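Local coordinates for protein phosphodiesterase (Salpingoeca rosetta, PDB 7D7P) that is a phosphodiesterase-family protein of the HD superfamily, folded as an all-helical domain that holds a zinc and a magnesium ion, at residues His179-Leu182 with Ala183-Leu187; Asn216-Met219 with Ala220-His223. One frame throughout, in Å; residues are numbered along the deposited sequence.

Contacts 1 and 2 follow one another along the chain near the metal centre, whose zinc ion is bound by His111, His146, Asp147 and Asp260. Their centres lie 20 Å apart and their nearest atoms about 6 Å, so they do not touch directly. Helix 200-215 links them: Ser180 and Phe184 of contact 1 pack on it, and the loop of contact 2 starts at its end. Glu176, on the helix of contact 1, also reaches Thr217 and Asp218, and Thr217 packs on the zinc ligand Asp260. The side chain of His179 comes within about 4 Å of the magnesium ion, that of Met219 within about 7 Å.

Contact 1: residues His179-Leu182 with Ala183-Leu187; sequences HSHL and AFEIL
Phe184 lies one turn further along helix 174-187 than Ser180, and its ring is set beside that residue's carbonyl. Its CB starts 3.9 Å from His181 O. From there CG is turned anti to the carbonyl carbon of Phe184, beside its backbone N (chi1 -71°), which swings the ring out from the helix on the side of Ser180. CG stays 4.0 Å from Ser180 O, but CD2 closes to 3.1 Å of that oxygen, which sits at the ring edge and near the ring plane. One atom further out, CE2 meets Ser180 OG at 3.8 Å, again in plane at the edge, so both oxygens of the serine lie along the CD2-CE2 edge of the phenyl group. The ring also packs against Ile210 and Ile211 of helix 200-215 and makes a cation-pi contact with Arg207, while Ser180 touches Ile211 and Ile214. This is ordinary alpha-helical i to i+4 packing in the all-helical domain of the family, with the buried face of helix 174-187 laid on a neighbouring helix. The backbone bond from Glu185 N to His181 O, 3.0 Å long, holds the turn on the exposed face. There the side chains of His181 and Glu185 run side by side, pointing the same way, the glutamate bent at its second torsion. His181 NE2 gives Glu185 OE1 a weak hydrogen bond of 3.1 Å, bent to 126° at the hydrogen, and the imidazole and carboxylate planes are 74° apart. Along another flank of the helix, Ile186 N bonds Leu182 O at 2.9 Å, and the isoleucine's CG1 rests 3.3 Å from the same oxygen before the side chain continues onto Trp93 and Lys96 of helix 87-99.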
ATOM      1  N   HIS A 179      10.013  18.050  25.954  1.00 17.82           N
ATOM      2  CA  HIS A 179      11.323  17.450  25.717  1.00 14.56           C
ATOM      3  C   HIS A 179      12.374  18.523  25.468  1.00 15.01           C
ATOM      4  O   HIS A 179      13.459  18.498  26.060  1.00 14.82           O
ATOM      5  CB  HIS A 179      11.257  16.488  24.528  1.00 15.69           C
ATOM      6  CG  HIS A 179      10.226  15.410  24.668  1.00 14.74           C
ATOM      7  ND1 HIS A 179       9.943  14.798  25.870  1.00 14.34           N
ATOM      8  CD2 HIS A 179       9.413  14.834  23.751  1.00 10.19           C
ATOM      9  CE1 HIS A 179       8.998  13.892  25.687  1.00 16.01           C
ATOM     10  NE2 HIS A 179       8.659  13.894  24.410  1.00 14.58           N
ATOM     11  N   SER A 180      12.062  19.478  24.587  1.00 14.78           N
ATOM     12  CA  SER A 180      13.022  20.517  24.233  1.00 12.15           C
ATOM     13  C   SER A 180      13.359  21.390  25.435  1.00 14.24           C
ATOM     14  O   SER A 180      14.517  21.786  25.619  1.00 15.15           O
ATOM     15  CB  SER A 180      12.469  21.360  23.084  1.00 12.51           C
ATOM     16  OG  SER A 180      13.392  22.363  22.689  1.00 14.52           O
ATOM     17  N   HIS A 181      12.360  21.695  26.267  1.00 15.04           N
ATOM     18  CA  HIS A 181      12.606  22.471  27.479  1.00 16.94           C
ATOM     19  C   HIS A 181      13.612  21.771  28.387  1.00 17.72           C
ATOM     20  O   HIS A 181      14.589  22.381  28.837  1.00 15.08           O
ATOM     21  CB  HIS A 181      11.288  22.715  28.217  1.00 16.40           C
ATOM     22  CG  HIS A 181      11.461  23.203  29.623  1.00 20.42           C
ATOM     23  ND1 HIS A 181      10.660  22.779  30.660  1.00 13.84           N
ATOM     24  CD2 HIS A 181      12.341  24.082  30.162  1.00 16.42           C
ATOM     25  CE1 HIS A 181      11.041  23.370  31.780  1.00 18.48           C
ATOM     26  NE2 HIS A 181      12.059  24.166  31.504  1.00 16.98           N
ATOM     27  N   LEU A 182      13.385  20.484  28.673  1.00 14.66           N
ATOM     28  CA  LEU A 182      14.301  19.753  29.542  1.00 16.34           C
ATOM     29  C   LEU A 182      15.671  19.577  28.900  1.00 17.90           C
ATOM     30  O   LEU A 182      16.677  19.472  29.612  1.00 13.28           O
ATOM     31  CB  LEU A 182      13.713  18.391  29.911  1.00 13.39           C
ATOM     32  CG  LEU A 182      12.463  18.406  30.789  1.00 20.24           C
ATOM     33  CD1 LEU A 182      12.041  16.992  31.121  1.00 18.72           C
ATOM     34  CD2 LEU A 182      12.710  19.204  32.058  1.00 23.06           C
ATOM     35  N   ALA A 183      15.730  19.537  27.567  1.00 13.72           N
ATOM     36  CA  ALA A 183      17.019  19.438  26.890  1.00 14.31           C
ATOM     37  C   ALA A 183      17.928  20.597  27.272  1.00 17.59           C
ATOM     38  O   ALA A 183      19.131  20.408  27.495  1.00 19.10           O
ATOM     39  CB  ALA A 183      16.816  19.394  25.376  1.00 17.66           C
ATOM     40  N   PHE A 184      17.371  21.801  27.366  1.00 10.41           N
ATOM     41  CA  PHE A 184      18.168  22.971  27.706  1.00 22.21           C
ATOM     42  C   PHE A 184      18.328  23.144  29.208  1.00 21.07           C
ATOM     43  O   PHE A 184      19.355  23.665  29.656  1.00 21.06           O
ATOM     44  CB  PHE A 184      17.548  24.222  27.075  1.00 19.11           C
ATOM     45  CG  PHE A 184      17.706  24.276  25.576  1.00 19.06           C
ATOM     46  CD1 PHE A 184      18.882  24.737  25.008  1.00 20.70           C
ATOM     47  CD2 PHE A 184      16.691  23.838  24.741  1.00 17.72           C
ATOM     48  CE1 PHE A 184      19.040  24.774  23.635  1.00 17.30           C
ATOM     49  CE2 PHE A 184      16.840  23.873  23.365  1.00 18.56           C
ATOM     50  CZ  PHE A 184      18.018  24.343  22.811  1.00 18.34           C
ATOM     51  N   GLU A 185      17.349  22.696  29.996  1.00 11.55           N
ATOM     52  CA  GLU A 185      17.506  22.707  31.447  1.00 13.94           C
ATOM     53  C   GLU A 185      18.649  21.798  31.875  1.00 21.75           C
ATOM     54  O   GLU A 185      19.408  22.129  32.795  1.00 20.88           O
ATOM     55  CB  GLU A 185      16.198  22.281  32.116  1.00 18.24           C
ATOM     56  CG  GLU A 185      15.999  22.848  33.511  1.00 38.47           C
ATOM     57  CD  GLU A 185      15.629  24.320  33.497  1.00 29.87           C
ATOM     58  OE1 GLU A 185      14.909  24.750  32.569  1.00 32.10           O
ATOM     59  OE2 GLU A 185      16.054  25.046  34.418  1.00 40.06           O
ATOM     60  N   ILE A 186      18.794  20.650  31.211  1.00 14.32           N
ATOM     61  CA  ILE A 186      19.911  19.757  31.498  1.00 23.08           C
ATOM     62  C   ILE A 186      21.211  20.344  30.965  1.00 28.53           C
ATOM     63  O   ILE A 186      22.244  20.326  31.645  1.00 30.31           O
ATOM     64  CB  ILE A 186      19.639  18.363  30.902  1.00 20.98           C
ATOM     65  CG1 ILE A 186      18.530  17.651  31.677  1.00 18.01           C
ATOM     66  CG2 ILE A 186      20.916  17.524  30.879  1.00 23.66           C
ATOM     67  CD1 ILE A 186      17.996  16.430  30.963  1.00 19.67           C
ATOM     68  N   LEU A 187      21.171  20.891  29.749  1.00 29.78           N
ATOM     69  CA  LEU A 187      22.384  21.332  29.070  1.00 24.27           C
ATOM     70  C   LEU A 187      22.981  22.569  29.731  1.00 29.85           C
ATOM     71  O   LEU A 187      24.190  22.628  29.981  1.00 42.77           O
ATOM     72  CB  LEU A 187      22.077  21.604  27.597  1.00 20.34           C
ATOM     73  CG  LEU A 187      23.264  21.859  26.676  1.00 27.72           C
ATOM     74  CD1 LEU A 187      24.136  20.621  26.611  1.00 24.63           C
ATOM     75  CD2 LEU A 187      22.786  22.264  25.288  1.00 30.21           C
TER

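Contact 2: residues Asn216-Met219 with Ala220-His223; sequences NTDM and ATHH
Asp218 O is gripped twice by Thr221: the hydroxyl OG1 donates to it at 2.8 Å, and the backbone N of Thr221 donates at 2.9 Å. The two donors come from different directions, OG1 in the carbonyl plane and N from above it. With OG1 between the threonine's own backbone N and carbonyl carbon (chi1 70°), the hydroxyl faces Asp218 O. On the aspartate's other end, CG lies anti to the backbone N (chi1 -175°), so that OD1 takes the N-H of Ala220 at 3.0 Å, from above the carboxylate plane. The same OD1 lies 3.4 Å from Ala220 CB. A side-chain oxygen bonded to the N-H two residues on makes an Asx turn, and here it runs into a 3-10 turn that leads from the loop after helix 200-215 into helix 222-234. The next bond of the turn joins His222 N to Met219 O at 3.0 Å. Asp218 is buried, its OD2 held by Ser173, with Glu176 of helix 174-187 packed beside it; the loop ahead of helix 222-234 is thus tied to the region where helix 174-187 starts. His222 is likewise buried, its CB 3.3 Å from Met219 O while its ring leads away to hydrogen-bond His257 through ND1 and to meet Trp323. The outer side is looser. Met219 and Ala220 are exposed, and the methionine chain, bent at its second and third torsions, curls back so that CE lies 4.4 Å from His222 CB; it also touches His257. Partly exposed Asn216 crosses Thr221 at about a right angle, its OD1 3.7 Å from the hydroxyl OG1; its amide bonds mainly to Asn212 through ND2 and also to Lys225 through OD1.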
ATOM      1  N   ASN A 216       9.685  19.079  15.448  1.00 15.27           N
ATOM      2  CA  ASN A 216       9.271  18.379  14.239  1.00 18.08           C
ATOM      3  C   ASN A 216       9.253  16.863  14.402  1.00 15.44           C
ATOM      4  O   ASN A 216       8.909  16.161  13.444  1.00 19.68           O
ATOM      5  CB  ASN A 216      10.169  18.773  13.065  1.00 16.70           C
ATOM      6  CG  ASN A 216       9.613  19.952  12.285  1.00 25.70           C
ATOM      7  OD1 ASN A 216       8.641  19.814  11.542  1.00 22.43           O
ATOM      8  ND2 ASN A 216      10.219  21.121  12.463  1.00 13.62           N
ATOM      9  N   THR A 217       9.603  16.336  15.576  1.00 18.41           N
ATOM     10  CA  THR A 217       9.347  14.928  15.849  1.00 17.11           C
ATOM     11  C   THR A 217       7.896  14.672  16.232  1.00 19.16           C
ATOM     12  O   THR A 217       7.512  13.510  16.404  1.00 22.54           O
ATOM     13  CB  THR A 217      10.271  14.404  16.954  1.00 12.79           C
ATOM     14  OG1 THR A 217       9.994  15.082  18.184  1.00 20.10           O
ATOM     15  CG2 THR A 217      11.736  14.609  16.573  1.00 16.69           C
ATOM     16  N   ASP A 218       7.095  15.727  16.374  1.00 15.05           N
ATOM     17  CA  ASP A 218       5.662  15.586  16.587  1.00 22.73           C
ATOM     18  C   ASP A 218       5.023  14.947  15.361  1.00 22.26           C
ATOM     19  O   ASP A 218       5.062  15.514  14.265  1.00 22.27           O
ATOM     20  CB  ASP A 218       5.045  16.959  16.872  1.00 19.96           C
ATOM     21  CG  ASP A 218       3.563  16.887  17.225  1.00 26.23           C
ATOM     22  OD1 ASP A 218       2.984  15.781  17.214  1.00 22.95           O
ATOM     23  OD2 ASP A 218       2.974  17.950  17.521  1.00 29.44           O
ATOM     24  N   MET A 219       4.440  13.761  15.552  1.00 21.88           N
ATOM     25  CA  MET A 219       3.829  13.042  14.437  1.00 19.78           C
ATOM     26  C   MET A 219       2.737  13.861  13.758  1.00 24.09           C
ATOM     27  O   MET A 219       2.452  13.649  12.573  1.00 22.98           O
ATOM     28  CB  MET A 219       3.262  11.707  14.923  1.00 30.03           C
ATOM     29  CG  MET A 219       4.301  10.757  15.507  1.00 35.08           C
ATOM     30  SD  MET A 219       5.635  10.373  14.355  1.00 48.38           S
ATOM     31  CE  MET A 219       4.699   9.826  12.927  1.00 33.22           C
ATOM     32  N   ALA A 220       2.125  14.802  14.480  1.00 24.86           N
ATOM     33  CA  ALA A 220       1.113  15.672  13.895  1.00 21.97           C
ATOM     34  C   ALA A 220       1.666  16.578  12.802  1.00 25.16           C
ATOM     35  O   ALA A 220       0.878  17.156  12.046  1.00 36.51           O
ATOM     36  CB  ALA A 220       0.462  16.523  14.988  1.00 25.29           C
ATOM     37  N   THR A 221       2.987  16.718  12.697  1.00 18.97           N
ATOM     38  CA  THR A 221       3.610  17.511  11.647  1.00 20.15           C
ATOM     39  C   THR A 221       4.225  16.652  10.547  1.00 21.93           C
ATOM     40  O   THR A 221       4.938  17.179   9.687  1.00 25.92           O
ATOM     41  CB  THR A 221       4.678  18.435  12.242  1.00 25.81           C
ATOM     42  OG1 THR A 221       5.800  17.657  12.677  1.00 26.96           O
ATOM     43  CG2 THR A 221       4.116  19.210  13.428  1.00 20.63           C
ATOM     44  N   HIS A 222       3.958  15.343  10.552  1.00 18.40           N
ATOM     45  CA  HIS A 222       4.533  14.452   9.548  1.00 20.13           C
ATOM     46  C   HIS A 222       4.040  14.801   8.146  1.00 29.55           C
ATOM     47  O   HIS A 222       4.837  14.905   7.205  1.00 25.24           O
ATOM     48  CB  HIS A 222       4.203  12.998   9.897  1.00 18.68           C
ATOM     49  CG  HIS A 222       4.527  12.020   8.809  1.00 25.48           C
ATOM     50  ND1 HIS A 222       5.722  11.334   8.754  1.00 21.59           N
ATOM     51  CD2 HIS A 222       3.809  11.607   7.738  1.00 15.31           C
ATOM     52  CE1 HIS A 222       5.728  10.545   7.696  1.00 23.29           C
ATOM     53  NE2 HIS A 222       4.578  10.693   7.060  1.00 20.84           N
ATOM     54  N   HIS A 223       2.728  15.000   7.993  1.00 27.18           N
ATOM     55  CA  HIS A 223       2.154  15.228   6.669  1.00 33.24           C
ATOM     56  C   HIS A 223       2.661  16.529   6.051  1.00 30.59           C
ATOM     57  O   HIS A 223       2.925  16.587   4.844  1.00 29.02           O
ATOM     58  CB  HIS A 223       0.624  15.229   6.761  1.00 28.82           C
ATOM     59  CG  HIS A 223      -0.071  15.230   5.433  1.00 42.49           C
ATOM     60  ND1 HIS A 223      -0.187  14.101   4.648  1.00 44.99           N
ATOM     61  CD2 HIS A 223      -0.690  16.224   4.754  1.00 41.92           C
ATOM     62  CE1 HIS A 223      -0.847  14.400   3.544  1.00 47.82           C
ATOM     63  NE2 HIS A 223      -1.163  15.683   3.582  1.00 46.02           N
TER